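Long-range contacts in cation-transporting ATPase, E1-E2 family protein (Streptococcus pneumoniae, PDB 4F2F), which binds Cu(I) through its cupredoxin-like metal-binding domain and probably helps the CopA P-type ATPase to export it from the cell: residues G24-A28 against E84-G88; E79-E84 against S95-E100; P37-H43 against E70-T76. One frame throughout, in Å; residues are numbered along the deposited sequence.

Interaction 1 of 3, residues G24-A28 against E84-G88; sequences GYHPA and EFSCG. With CU1 (copper (I) ion), chain B.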
ATOM      1  N   GLY A  24       4.443   4.045  11.543  1.00 21.09           N
ATOM      2  CA  GLY A  24       3.522   4.382  10.474  1.00 20.33           C
ATOM      3  C   GLY A  24       4.010   3.852   9.141  1.00 18.20           C
ATOM      4  O   GLY A  24       5.088   3.259   9.052  1.00 20.25           O
ATOM      5  N   TYR A  25       3.216   4.057   8.098  1.00 18.16           N
ATOM      6  CA  TYR A  25       3.627   3.682   6.753  1.00 17.75           C
ATOM      7  C   TYR A  25       4.220   4.886   6.035  1.00 21.16           C
ATOM      8  O   TYR A  25       3.728   6.005   6.179  1.00 19.65           O
ATOM      9  CB  TYR A  25       2.445   3.119   5.964  1.00 19.17           C
ATOM     10  CG  TYR A  25       1.927   1.806   6.502  1.00 17.96           C
ATOM     11  CD1 TYR A  25       2.631   0.627   6.303  1.00 15.97           C
ATOM     12  CD2 TYR A  25       0.731   1.745   7.205  1.00 18.50           C
ATOM     13  CE1 TYR A  25       2.159  -0.581   6.794  1.00 15.98           C
ATOM     14  CE2 TYR A  25       0.252   0.542   7.699  1.00 16.77           C
ATOM     15  CZ  TYR A  25       0.971  -0.615   7.489  1.00 15.48           C
ATOM     16  OH  TYR A  25       0.497  -1.809   7.980  1.00 17.13           O
ATOM     17  N   HIS A  26       5.278   4.653   5.266  1.00 17.60           N
ATOM     18  CA  HIS A  26       5.933   5.731   4.534  1.00 19.97           C
ATOM     19  C   HIS A  26       6.336   5.281   3.133  1.00 18.55           C
ATOM     20  O   HIS A  26       7.203   4.421   2.981  1.00 19.61           O
ATOM     21  CB  HIS A  26       7.156   6.229   5.307  1.00 23.53           C
ATOM     22  CG  HIS A  26       6.874   6.535   6.746  1.00 22.55           C
ATOM     23  ND1 HIS A  26       6.340   7.736   7.161  1.00 29.36           N
ATOM     24  CD2 HIS A  26       7.043   5.791   7.864  1.00 24.27           C
ATOM     25  CE1 HIS A  26       6.195   7.719   8.474  1.00 28.39           C
ATOM     26  NE2 HIS A  26       6.614   6.551   8.926  1.00 26.93           N
ATOM     27  N   PRO A  27       5.704   5.858   2.096  1.00 17.94           N
ATOM     28  CA  PRO A  27       4.655   6.882   2.177  1.00 18.59           C
ATOM     29  C   PRO A  27       3.316   6.285   2.594  1.00 21.31           C
ATOM     30  O   PRO A  27       3.004   5.155   2.221  1.00 23.35           O
ATOM     31  CB  PRO A  27       4.560   7.382   0.734  1.00 22.08           C
ATOM     32  CG  PRO A  27       4.935   6.194  -0.084  1.00 23.46           C
ATOM     33  CD  PRO A  27       6.010   5.494   0.700  1.00 20.79           C
ATOM     34  N   ALA A  28       2.533   7.046   3.350  1.00 22.34           N
ATOM     35  CA  ALA A  28       1.226   6.581   3.794  1.00 21.08           C
ATOM     36  C   ALA A  28       0.167   6.781   2.716  1.00 21.46           C
ATOM     37  O   ALA A  28      -0.837   6.073   2.682  1.00 19.85           O
ATOM     38  CB  ALA A  28       0.821   7.282   5.078  1.00 22.55           C
ATOM     39  N   GLU A  84      -8.757   3.086   1.438  1.00 18.54           N
ATOM     40  CA  GLU A  84      -7.897   2.901   2.598  1.00 17.92           C
ATOM     41  C   GLU A  84      -7.147   1.574   2.565  1.00 16.82           C
ATOM     42  O   GLU A  84      -7.682   0.552   2.130  1.00 17.92           O
ATOM     43  CB  GLU A  84      -8.715   3.002   3.892  1.00 16.46           C
ATOM     44  CG  GLU A  84      -7.947   2.641   5.162  1.00 17.60           C
ATOM     45  CD  GLU A  84      -8.802   2.753   6.412  1.00 20.89           C
ATOM     46  OE1 GLU A  84      -8.907   1.756   7.158  1.00 20.66           O
ATOM     47  OE2 GLU A  84      -9.366   3.841   6.655  1.00 23.06           O
ATOM     48  N   PHE A  85      -5.893   1.614   3.002  1.00 17.64           N
ATOM     49  CA  PHE A  85      -5.168   0.410   3.381  1.00 14.63           C
ATOM     50  C   PHE A  85      -4.675   0.624   4.807  1.00 17.30           C
ATOM     51  O   PHE A  85      -4.596   1.757   5.277  1.00 15.66           O
ATOM     52  CB  PHE A  85      -4.023   0.087   2.406  1.00 15.99           C
ATOM     53  CG  PHE A  85      -2.815   0.984   2.533  1.00 16.54           C
ATOM     54  CD1 PHE A  85      -1.867   0.767   3.522  1.00 16.97           C
ATOM     55  CD2 PHE A  85      -2.599   2.012   1.627  1.00 16.36           C
ATOM     56  CE1 PHE A  85      -0.749   1.576   3.627  1.00 16.71           C
ATOM     57  CE2 PHE A  85      -1.483   2.826   1.727  1.00 17.84           C
ATOM     58  CZ  PHE A  85      -0.556   2.606   2.729  1.00 17.31           C
ATOM     59  N   SER A  86      -4.376  -0.457   5.511  1.00 14.37           N
ATOM     60  CA  SER A  86      -3.955  -0.338   6.895  1.00 16.62           C
ATOM     61  C   SER A  86      -3.230  -1.600   7.318  1.00 14.19           C
ATOM     62  O   SER A  86      -3.101  -2.539   6.533  1.00 16.07           O
ATOM     63  CB  SER A  86      -5.165  -0.111   7.803  1.00 15.79           C
ATOM     64  OG  SER A  86      -5.963  -1.278   7.902  1.00 15.98           O
ATOM     65  N   CYS A  87      -2.740  -1.613   8.553  1.00 14.68           N
ATOM     66  CA  CYS A  87      -2.276  -2.856   9.148  1.00 14.32           C
ATOM     67  C   CYS A  87      -3.488  -3.726   9.451  1.00 13.98           C
ATOM     68  O   CYS A  87      -4.629  -3.290   9.299  1.00 16.86           O
ATOM     69  CB  CYS A  87      -1.489  -2.584  10.428  1.00 15.12           C
ATOM     70  SG  CYS A  87      -2.495  -1.921  11.770  1.00 14.63           S
ATOM     71  N   GLY A  88      -3.237  -4.958   9.878  1.00 14.86           N
ATOM     72  CA  GLY A  88      -4.313  -5.878  10.197  1.00 16.59           C
ATOM     73  C   GLY A  88      -5.142  -5.460  11.397  1.00 16.96           C
ATOM     74  O   GLY A  88      -6.232  -5.985  11.610  1.00 19.67           O
TER
HETATM   75 CU   CU1 B 101      -1.169  -2.041  13.454  1.00 17.67          CU
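Tyr25 and Phe85 are swung into each other by unlike first torsions: Tyr25 CG stands anti to its carbonyl carbon (chi1 -66°), while Phe85 CG is wedged between backbone N and carbonyl carbon (chi1 74°). The side chains come in from opposite walls and overlap at their flanks, forming a T-shaped pair. Phe85 supplies the edge, its CE1 lying 3.9 Å from Tyr25 CD2 and set over one face of the phenol toward the rim. The planes stand at 69° and the centroids 5.5 Å apart. The far side of the phenyl edge reaches the turn after the short strand, where Phe85 CE2 is 3.4 Å from Ala28 O. A cis peptide bond before Pro27 shapes that turn. Here the strands at 25-26 and 81-87 face each other across the interior of a cupredoxin-like beta-sandwich; Tyr25 CA and Ser86 CA are 8.6 Å apart, and side chains alone bridge the gap. Ile19 of strand 14-21 touches both rings, and Phe56 meets the Phe85 ring nearly parallel. At its outer end the phenol runs up against the start of the copper-binding loop: Tyr25 OH is 3.2 Å from Cys87 CB and close to Cys87 CA, a tight van der Waals approach, and the nearby Cys87 N presents a poor angle for bonding. Cys87 SG binds copper (I) at 2.1 Å, and Cys50 binds the same ion. Ser86, whose CB points away from Tyr25, donates from OG to Cys87 O at 2.8 Å, in the carbonyl plane and on a lone pair, tying down the backbone of the metal ligand itself.

Interaction 2 of 3, residues E79-E84 against S95-E100; sequences ELGRHE and SYTVVE
His83 and Tyr96 form the dense centre of this antiparallel pairing. His83 CB lies over one face of the phenol, 3.5 Å from the ring centroid and 22° off its normal, a CH-pi contact; the imidazole meets the phenol obliquely. Tyr96 gets there because its CG is held between backbone N and carbonyl carbon (chi1 60°), which lays the ring back across the neighbouring strand. Val98 CG2 comes up at the imidazole edge, 3.8 Å from His83 CD2, and Val98 CB packs against Glu79 O. Beneath these side chains the backbones of 81-84 and 95-98 exchange two pairs of hydrogen bonds, Gly81 with Val98 and His83 with Tyr96. The hairpin made by strands 81-87 and 93-99 carries the metal-binding loop at its far end. The face bearing Arg82, Glu84, Ser95 and Thr97 is looser and is the solvent side, with Arg82 exposed. The Arg82 chain runs out extended from CG and rests one guanidinium face on Ser95 CB, 3.6 Å from CZ, while Ser95 OG turns to His29 as its hydrogen-bond partner. Toward the chain end, exposed Leu80 lays CD2 against Val98 O at 3.5 Å and over the start of Glu100. Both imidazole nitrogens are engaged: His83 NE2 donates to Glu79 O at 2.8 Å, from well above the carbonyl plane, and ND1 bonds to Glu58 OE1. A water at the phenol edge joins Tyr96 OH to Glu84 O. Gripped at two nitrogens, the imidazole is fixed in rotation, and the nearby Glu58 carboxylate would probably favour its protonated form.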
ATOM      1  N   GLU A  79     -11.597   0.848  -9.479  1.00 28.21           N
ATOM      2  CA  GLU A  79     -12.500   1.885  -8.982  1.00 24.59           C
ATOM      3  C   GLU A  79     -11.761   3.179  -8.640  1.00 25.76           C
ATOM      4  O   GLU A  79     -10.804   3.180  -7.863  1.00 22.86           O
ATOM      5  CB  GLU A  79     -13.291   1.385  -7.769  1.00 28.47           C
ATOM      6  CG  GLU A  79     -14.256   2.418  -7.199  1.00 28.20           C
ATOM      7  CD  GLU A  79     -15.181   1.841  -6.143  1.00 37.28           C
ATOM      8  OE1 GLU A  79     -15.206   2.378  -5.015  1.00 40.41           O
ATOM      9  OE2 GLU A  79     -15.889   0.857  -6.444  1.00 45.79           O
ATOM     10  N   LEU A  80     -12.217   4.280  -9.227  1.00 23.68           N
ATOM     11  CA  LEU A  80     -11.610   5.587  -9.009  1.00 21.98           C
ATOM     12  C   LEU A  80     -11.823   6.077  -7.582  1.00 20.10           C
ATOM     13  O   LEU A  80     -12.755   5.645  -6.902  1.00 22.23           O
ATOM     14  CB  LEU A  80     -12.192   6.607  -9.990  1.00 24.32           C
ATOM     15  CG  LEU A  80     -11.960   6.343 -11.475  1.00 26.35           C
ATOM     16  CD1 LEU A  80     -12.818   7.269 -12.325  1.00 37.91           C
ATOM     17  CD2 LEU A  80     -10.488   6.505 -11.820  1.00 25.83           C
ATOM     18  N   GLY A  81     -10.956   6.979  -7.136  1.00 22.32           N
ATOM     19  CA  GLY A  81     -11.123   7.620  -5.845  1.00 22.85           C
ATOM     20  C   GLY A  81     -10.125   7.198  -4.783  1.00 23.88           C
ATOM     21  O   GLY A  81      -9.164   6.477  -5.054  1.00 22.54           O
ATOM     22  N   ARG A  82     -10.365   7.665  -3.562  1.00 21.32           N
ATOM     23  CA  ARG A  82      -9.509   7.364  -2.420  1.00 20.16           C
ATOM     24  C   ARG A  82      -9.976   6.097  -1.710  1.00 20.94           C
ATOM     25  O   ARG A  82     -11.161   5.947  -1.403  1.00 23.76           O
ATOM     26  CB  ARG A  82      -9.527   8.539  -1.442  1.00 23.19           C
ATOM     27  CG  ARG A  82      -8.675   8.350  -0.198  1.00 20.51           C
ATOM     28  CD  ARG A  82      -9.198   9.223   0.934  1.00 21.70           C
ATOM     29  NE  ARG A  82      -8.267   9.303   2.056  1.00 21.11           N
ATOM     30  CZ  ARG A  82      -8.214   8.426   3.053  1.00 23.67           C
ATOM     31  NH1 ARG A  82      -9.033   7.383   3.070  1.00 22.89           N
ATOM     32  NH2 ARG A  82      -7.335   8.590   4.033  1.00 25.30           N
ATOM     33  N   HIS A  83      -9.035   5.194  -1.450  1.00 18.78           N
ATOM     34  CA  HIS A  83      -9.319   3.939  -0.766  1.00 20.51           C
ATOM     35  C   HIS A  83      -8.326   3.748   0.371  1.00 20.07           C
ATOM     36  O   HIS A  83      -7.182   4.189   0.281  1.00 20.68           O
ATOM     37  CB  HIS A  83      -9.214   2.766  -1.740  1.00 19.09           C
ATOM     38  CG  HIS A  83      -9.988   2.962  -3.005  1.00 22.46           C
ATOM     39  ND1 HIS A  83     -11.356   2.826  -3.067  1.00 22.45           N
ATOM     40  CD2 HIS A  83      -9.585   3.284  -4.256  1.00 21.98           C
ATOM     41  CE1 HIS A  83     -11.766   3.061  -4.300  1.00 22.84           C
ATOM     42  NE2 HIS A  83     -10.710   3.340  -5.042  1.00 20.95           N
ATOM     43  N   GLU A  84      -8.757   3.086   1.438  1.00 18.54           N
ATOM     44  CA  GLU A  84      -7.897   2.901   2.598  1.00 17.92           C
ATOM     45  C   GLU A  84      -7.147   1.574   2.565  1.00 16.82           C
ATOM     46  O   GLU A  84      -7.682   0.552   2.130  1.00 17.92           O
ATOM     47  CB  GLU A  84      -8.715   3.002   3.892  1.00 16.46           C
ATOM     48  CG  GLU A  84      -7.947   2.641   5.162  1.00 17.60           C
ATOM     49  CD  GLU A  84      -8.802   2.753   6.412  1.00 20.89           C
ATOM     50  OE1 GLU A  84      -8.907   1.756   7.158  1.00 20.66           O
ATOM     51  OE2 GLU A  84      -9.366   3.841   6.655  1.00 23.06           O
ATOM     52  N   SER A  95      -3.547   5.454   2.436  1.00 19.04           N
ATOM     53  CA  SER A  95      -4.556   5.517   1.395  1.00 18.70           C
ATOM     54  C   SER A  95      -3.942   5.355   0.020  1.00 18.57           C
ATOM     55  O   SER A  95      -2.770   5.668  -0.199  1.00 19.65           O
ATOM     56  CB  SER A  95      -5.340   6.834   1.465  1.00 19.34           C
ATOM     57  OG  SER A  95      -4.576   7.927   0.995  1.00 21.41           O
ATOM     58  N   TYR A  96      -4.742   4.844  -0.906  1.00 18.16           N
ATOM     59  CA  TYR A  96      -4.358   4.850  -2.304  1.00 17.85           C
ATOM     60  C   TYR A  96      -5.465   5.486  -3.128  1.00 21.11           C
ATOM     61  O   TYR A  96      -6.627   5.087  -3.050  1.00 22.14           O
ATOM     62  CB  TYR A  96      -3.996   3.447  -2.807  1.00 20.61           C
ATOM     63  CG  TYR A  96      -5.089   2.403  -2.706  1.00 17.33           C
ATOM     64  CD1 TYR A  96      -5.340   1.744  -1.510  1.00 19.48           C
ATOM     65  CD2 TYR A  96      -5.841   2.047  -3.818  1.00 20.64           C
ATOM     66  CE1 TYR A  96      -6.322   0.776  -1.422  1.00 18.32           C
ATOM     67  CE2 TYR A  96      -6.824   1.083  -3.740  1.00 18.94           C
ATOM     68  CZ  TYR A  96      -7.061   0.451  -2.540  1.00 19.75           C
ATOM     69  OH  TYR A  96      -8.041  -0.507  -2.459  1.00 20.88           O
ATOM     70  N   THR A  97      -5.096   6.505  -3.893  1.00 21.24           N
ATOM     71  CA  THR A  97      -6.052   7.220  -4.717  1.00 22.68           C
ATOM     72  C   THR A  97      -5.888   6.769  -6.156  1.00 21.37           C
ATOM     73  O   THR A  97      -4.798   6.859  -6.727  1.00 22.46           O
ATOM     74  CB  THR A  97      -5.853   8.740  -4.609  1.00 21.39           C
ATOM     75  OG1 THR A  97      -5.981   9.135  -3.238  1.00 23.74           O
ATOM     76  CG2 THR A  97      -6.890   9.479  -5.444  1.00 24.14           C
ATOM     77  N   VAL A  98      -6.973   6.261  -6.730  1.00 21.02           N
ATOM     78  CA  VAL A  98      -6.949   5.743  -8.089  1.00 21.62           C
ATOM     79  C   VAL A  98      -7.453   6.805  -9.059  1.00 25.10           C
ATOM     80  O   VAL A  98      -8.590   7.266  -8.950  1.00 26.38           O
ATOM     81  CB  VAL A  98      -7.798   4.468  -8.217  1.00 22.39           C
ATOM     82  CG1 VAL A  98      -7.772   3.950  -9.648  1.00 21.87           C
ATOM     83  CG2 VAL A  98      -7.292   3.401  -7.253  1.00 21.41           C
ATOM     84  N   VAL A  99      -6.596   7.192 -10.001  1.00 23.98           N
ATOM     85  CA  VAL A  99      -6.939   8.228 -10.970  1.00 23.68           C
ATOM     86  C   VAL A  99      -6.978   7.675 -12.392  1.00 27.86           C
ATOM     87  O   VAL A  99      -6.421   6.613 -12.673  1.00 26.89           O
ATOM     88  CB  VAL A  99      -5.953   9.411 -10.909  1.00 23.30           C
ATOM     89  CG1 VAL A  99      -5.906   9.989  -9.504  1.00 25.76           C
ATOM     90  CG2 VAL A  99      -4.567   8.968 -11.354  1.00 27.52           C
ATOM     91  N   GLU A 100      -7.633   8.407 -13.287  1.00 28.78           N
ATOM     92  CA  GLU A 100      -7.846   7.937 -14.651  1.00 33.96           C
ATOM     93  C   GLU A 100      -6.662   8.251 -15.556  1.00 37.98           C
ATOM     94  O   GLU A 100      -5.942   9.227 -15.342  1.00 40.65           O
ATOM     95  CB  GLU A 100      -9.123   8.549 -15.224  1.00 39.79           C
ATOM     96  CG  GLU A 100      -9.835   7.664 -16.228  1.00 40.71           C
ATOM     97  CD  GLU A 100     -11.334   7.876 -16.215  1.00 45.27           C
ATOM     98  OE1 GLU A 100     -11.768   9.040 -16.082  1.00 36.61           O
ATOM     99  OE2 GLU A 100     -12.078   6.879 -16.325  1.00 40.74           O
ATOM    100  OXT GLU A 100      -6.408   7.533 -16.524  1.00 40.97           O
TER
HETATM  101  O   HOH W   1      -8.599  -1.423   0.225  1.00 23.34           O

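Interaction 3 of 3, residues P37-H43 against E70-T76; sequences PAEITFH and EKVIRFT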
ATOM      1  N   PRO A  37      -1.971  -2.864 -13.776  1.00 24.40           N
ATOM      2  CA  PRO A  37      -1.580  -3.767 -12.689  1.00 25.27           C
ATOM      3  C   PRO A  37      -0.629  -3.080 -11.714  1.00 24.00           C
ATOM      4  O   PRO A  37       0.354  -2.474 -12.133  1.00 25.88           O
ATOM      5  CB  PRO A  37      -0.857  -4.898 -13.423  1.00 28.13           C
ATOM      6  CG  PRO A  37      -1.509  -4.930 -14.766  1.00 27.91           C
ATOM      7  CD  PRO A  37      -1.809  -3.493 -15.100  1.00 27.76           C
ATOM      8  N   ALA A  38      -0.932  -3.170 -10.424  1.00 23.65           N
ATOM      9  CA  ALA A  38      -0.124  -2.508  -9.410  1.00 22.00           C
ATOM     10  C   ALA A  38       0.617  -3.519  -8.545  1.00 18.91           C
ATOM     11  O   ALA A  38       0.066  -4.550  -8.167  1.00 20.69           O
ATOM     12  CB  ALA A  38      -0.984  -1.597  -8.550  1.00 23.03           C
ATOM     13  N   GLU A  39       1.877  -3.216  -8.251  1.00 18.48           N
ATOM     14  CA  GLU A  39       2.648  -3.990  -7.290  1.00 20.30           C
ATOM     15  C   GLU A  39       3.162  -3.063  -6.199  1.00 15.88           C
ATOM     16  O   GLU A  39       4.026  -2.217  -6.436  1.00 16.88           O
ATOM     17  CB  GLU A  39       3.794  -4.746  -7.973  1.00 21.98           C
ATOM     18  CG  GLU A  39       3.328  -5.900  -8.851  1.00 26.08           C
ATOM     19  CD  GLU A  39       4.451  -6.844  -9.252  1.00 26.83           C
ATOM     20  OE1 GLU A  39       5.580  -6.689  -8.739  1.00 29.03           O
ATOM     21  OE2 GLU A  39       4.199  -7.745 -10.081  1.00 29.13           O
ATOM     22  N   ILE A  40       2.603  -3.219  -5.006  1.00 17.82           N
ATOM     23  CA  ILE A  40       2.957  -2.384  -3.876  1.00 17.44           C
ATOM     24  C   ILE A  40       3.779  -3.203  -2.896  1.00 16.13           C
ATOM     25  O   ILE A  40       3.261  -4.105  -2.239  1.00 18.48           O
ATOM     26  CB  ILE A  40       1.705  -1.839  -3.173  1.00 18.58           C
ATOM     27  CG1 ILE A  40       0.764  -1.202  -4.195  1.00 17.73           C
ATOM     28  CG2 ILE A  40       2.090  -0.838  -2.099  1.00 18.70           C
ATOM     29  CD1 ILE A  40      -0.576  -0.799  -3.619  1.00 19.69           C
ATOM     30  N   THR A  41       5.066  -2.890  -2.816  1.00 17.30           N
ATOM     31  CA  THR A  41       5.985  -3.646  -1.979  1.00 16.71           C
ATOM     32  C   THR A  41       6.093  -3.029  -0.593  1.00 17.84           C
ATOM     33  O   THR A  41       6.529  -1.889  -0.437  1.00 18.23           O
ATOM     34  CB  THR A  41       7.377  -3.737  -2.621  1.00 18.11           C
ATOM     35  OG1 THR A  41       7.276  -4.452  -3.858  1.00 20.30           O
ATOM     36  CG2 THR A  41       8.350  -4.465  -1.705  1.00 17.78           C
ATOM     37  N   PHE A  42       5.681  -3.798   0.408  1.00 15.26           N
ATOM     38  CA  PHE A  42       5.783  -3.388   1.802  1.00 14.72           C
ATOM     39  C   PHE A  42       7.013  -4.012   2.449  1.00 15.52           C
ATOM     40  O   PHE A  42       7.263  -5.206   2.297  1.00 17.38           O
ATOM     41  CB  PHE A  42       4.545  -3.837   2.576  1.00 16.32           C
ATOM     42  CG  PHE A  42       3.322  -2.999   2.322  1.00 14.08           C
ATOM     43  CD1 PHE A  42       2.547  -3.200   1.190  1.00 15.59           C
ATOM     44  CD2 PHE A  42       2.935  -2.026   3.227  1.00 16.28           C
ATOM     45  CE1 PHE A  42       1.416  -2.433   0.962  1.00 15.16           C
ATOM     46  CE2 PHE A  42       1.806  -1.261   3.003  1.00 15.58           C
ATOM     47  CZ  PHE A  42       1.047  -1.465   1.869  1.00 16.30           C
ATOM     48  N   HIS A  43       7.780  -3.207   3.172  1.00 15.19           N
ATOM     49  CA  HIS A  43       8.878  -3.731   3.976  1.00 17.20           C
ATOM     50  C   HIS A  43       8.585  -3.497   5.448  1.00 18.12           C
ATOM     51  O   HIS A  43       8.433  -2.355   5.881  1.00 17.46           O
ATOM     52  CB  HIS A  43      10.206  -3.071   3.599  1.00 18.84           C
ATOM     53  CG  HIS A  43      11.352  -3.480   4.473  1.00 19.94           C
ATOM     54  ND1 HIS A  43      12.155  -2.569   5.120  1.00 26.37           N
ATOM     55  CD2 HIS A  43      11.819  -4.705   4.813  1.00 25.65           C
ATOM     56  CE1 HIS A  43      13.075  -3.214   5.819  1.00 23.42           C
ATOM     57  NE2 HIS A  43      12.892  -4.510   5.650  1.00 23.48           N
ATOM     58  N   GLU A  70       9.779  -8.523   3.070  1.00 20.38           N
ATOM     59  CA  GLU A  70       9.103  -7.706   2.071  1.00 18.74           C
ATOM     60  C   GLU A  70       8.011  -8.529   1.402  1.00 19.99           C
ATOM     61  O   GLU A  70       8.250  -9.658   0.978  1.00 18.13           O
ATOM     62  CB  GLU A  70      10.093  -7.198   1.018  1.00 22.47           C
ATOM     63  CG  GLU A  70      10.978  -6.049   1.470  1.00 26.32           C
ATOM     64  CD  GLU A  70      11.731  -5.422   0.317  1.00 28.18           C
ATOM     65  OE1 GLU A  70      11.713  -6.010  -0.786  1.00 23.52           O
ATOM     66  OE2 GLU A  70      12.334  -4.345   0.507  1.00 37.18           O
ATOM     67  N   LYS A  71       6.810  -7.966   1.327  1.00 16.46           N
ATOM     68  CA  LYS A  71       5.685  -8.630   0.679  1.00 14.80           C
ATOM     69  C   LYS A  71       5.155  -7.737  -0.435  1.00 14.42           C
ATOM     70  O   LYS A  71       4.966  -6.536  -0.235  1.00 16.49           O
ATOM     71  CB  LYS A  71       4.567  -8.922   1.690  1.00 20.25           C
ATOM     72  CG  LYS A  71       4.745 -10.195   2.522  1.00 20.64           C
ATOM     73  CD  LYS A  71       4.463 -11.440   1.686  1.00 22.44           C
ATOM     74  CE  LYS A  71       4.634 -12.725   2.487  1.00 25.52           C
ATOM     75  NZ  LYS A  71       3.500 -12.997   3.408  1.00 23.79           N
ATOM     76  N   VAL A  72       4.925  -8.316  -1.610  1.00 16.64           N
ATOM     77  CA  VAL A  72       4.361  -7.566  -2.723  1.00 18.13           C
ATOM     78  C   VAL A  72       2.849  -7.748  -2.759  1.00 17.39           C
ATOM     79  O   VAL A  72       2.356  -8.863  -2.928  1.00 22.27           O
ATOM     80  CB  VAL A  72       4.958  -8.013  -4.073  1.00 20.05           C
ATOM     81  CG1 VAL A  72       4.369  -7.194  -5.217  1.00 23.37           C
ATOM     82  CG2 VAL A  72       6.473  -7.890  -4.053  1.00 20.74           C
ATOM     83  N   ILE A  73       2.118  -6.650  -2.597  1.00 16.87           N
ATOM     84  CA  ILE A  73       0.666  -6.679  -2.713  1.00 19.38           C
ATOM     85  C   ILE A  73       0.278  -6.381  -4.156  1.00 19.92           C
ATOM     86  O   ILE A  73       0.606  -5.317  -4.682  1.00 18.19           O
ATOM     87  CB  ILE A  73       0.009  -5.648  -1.779  1.00 17.44           C
ATOM     88  CG1 ILE A  73       0.427  -5.897  -0.327  1.00 20.64           C
ATOM     89  CG2 ILE A  73      -1.505  -5.687  -1.927  1.00 21.34           C
ATOM     90  CD1 ILE A  73      -0.018  -7.236   0.227  1.00 21.62           C
ATOM     91  N   ARG A  74      -0.407  -7.322  -4.799  1.00 20.16           N
ATOM     92  CA  ARG A  74      -0.731  -7.175  -6.215  1.00 23.70           C
ATOM     93  C   ARG A  74      -2.228  -7.112  -6.498  1.00 23.05           C
ATOM     94  O   ARG A  74      -2.998  -7.965  -6.059  1.00 26.36           O
ATOM     95  CB  ARG A  74      -0.112  -8.307  -7.036  1.00 26.40           C
ATOM     96  CG  ARG A  74       1.401  -8.281  -7.097  1.00 31.82           C
ATOM     97  CD  ARG A  74       1.906  -9.293  -8.108  1.00 31.33           C
ATOM     98  NE  ARG A  74       1.273  -9.106  -9.409  1.00 38.10           N
ATOM     99  CZ  ARG A  74       0.613 -10.053 -10.070  1.00 37.85           C
ATOM    100  NH1 ARG A  74       0.505 -11.272  -9.559  1.00 43.88           N
ATOM    101  NH2 ARG A  74       0.068  -9.781 -11.246  1.00 42.42           N
ATOM    102  N   PHE A  75      -2.625  -6.086  -7.238  1.00 23.31           N
ATOM    103  CA  PHE A  75      -3.981  -5.987  -7.759  1.00 22.20           C
ATOM    104  C   PHE A  75      -4.037  -4.957  -8.878  1.00 21.20           C
ATOM    105  O   PHE A  75      -3.117  -4.156  -9.046  1.00 20.69           O
ATOM    106  CB  PHE A  75      -4.994  -5.676  -6.642  1.00 22.72           C
ATOM    107  CG  PHE A  75      -4.807  -4.329  -5.983  1.00 21.82           C
ATOM    108  CD1 PHE A  75      -3.971  -4.184  -4.883  1.00 23.68           C
ATOM    109  CD2 PHE A  75      -5.496  -3.218  -6.443  1.00 22.59           C
ATOM    110  CE1 PHE A  75      -3.813  -2.950  -4.270  1.00 22.53           C
ATOM    111  CE2 PHE A  75      -5.342  -1.985  -5.836  1.00 23.90           C
ATOM    112  CZ  PHE A  75      -4.500  -1.849  -4.749  1.00 22.10           C
ATOM    113  N   THR A  76      -5.107  -5.001  -9.662  1.00 22.33           N
ATOM    114  CA  THR A  76      -5.325  -4.006 -10.697  1.00 20.89           C
ATOM    115  C   THR A  76      -6.484  -3.117 -10.268  1.00 24.75           C
ATOM    116  O   THR A  76      -7.637  -3.547 -10.277  1.00 25.51           O
ATOM    117  CB  THR A  76      -5.633  -4.662 -12.057  1.00 23.96           C
ATOM    118  OG1 THR A  76      -4.567  -5.554 -12.408  1.00 24.84           O
ATOM    119  CG2 THR A  76      -5.784  -3.606 -13.146  1.00 25.54           C
TER
HETATM  120  O   HOH W   2      -0.524  -6.607 -10.247  1.00 30.23           O
HETATM  121  O   HOH W   3       1.531  -7.094 -11.889  1.00 35.98           O
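Glu39 and Arg74 run alongside each other in the same direction, with Glu39 CG 3.5 Å from Arg74 CG. A bend at chi3 (53°) sets NE beside the carboxylate, giving a salt bridge of 3.3 Å from Glu39 OE2 to Arg74 NE; carboxylate and guanidinium planes stand 67° apart. One water links Glu39 OE2 to Arg74 NH2. Further along this face, Val72 CG2 touches Thr41 OG1 at 3.5 Å, and Glu70 CG packs on His43 CD2. The other face is largely apolar, Lys71 apart: Phe42 CD1 meets Ile73 CG1 at 3.8 Å, and Ile40 CD1 reaches Phe75 CE1 at 3.9 Å. What positions both faces is the backbone, six hydrogen bonds pairing Ala38 with Phe75, Ile40 with Ile73 and Phe42 with Lys71; Ile40 N to Ile73 O is almost straight at 179°. Beyond it, strand 14-21 pairs with the other edge of 38-44, and Ile54 and Phe56 of strand 53-56 pack under Ile73. Lys71 NZ makes a salt bridge to Glu63 and a hydrogen bond to Pro64 O. With mostly polar side chains on one face and mostly apolar ones on the other, this antiparallel pair belongs to one wall of the cupredoxin-like beta-sandwich.

How the interactions relate
The three contacts meet through aromatic rings inside one cupredoxin-like domain. Phe42 of interaction 3 brings CE2 to 3.9 Å from both Tyr25 CE1 and Phe85 CE1 of interaction 1, and Phe75 CZ of interaction 3 lies 3.9 Å from Tyr96 CE2 of interaction 2. Interactions 1 and 2 share Glu84 and strand 81-87, and are joined by a probable backbone hydrogen bond of 2.8 Å between Ala28 O and Ser95 N. The centres of the three contacts lie about 13 to 15 Å from one another. Interaction 1 holds the copper ligand Cys87; the side chains of Glu84 and Phe42 each lie about 11 Å from a copper ion.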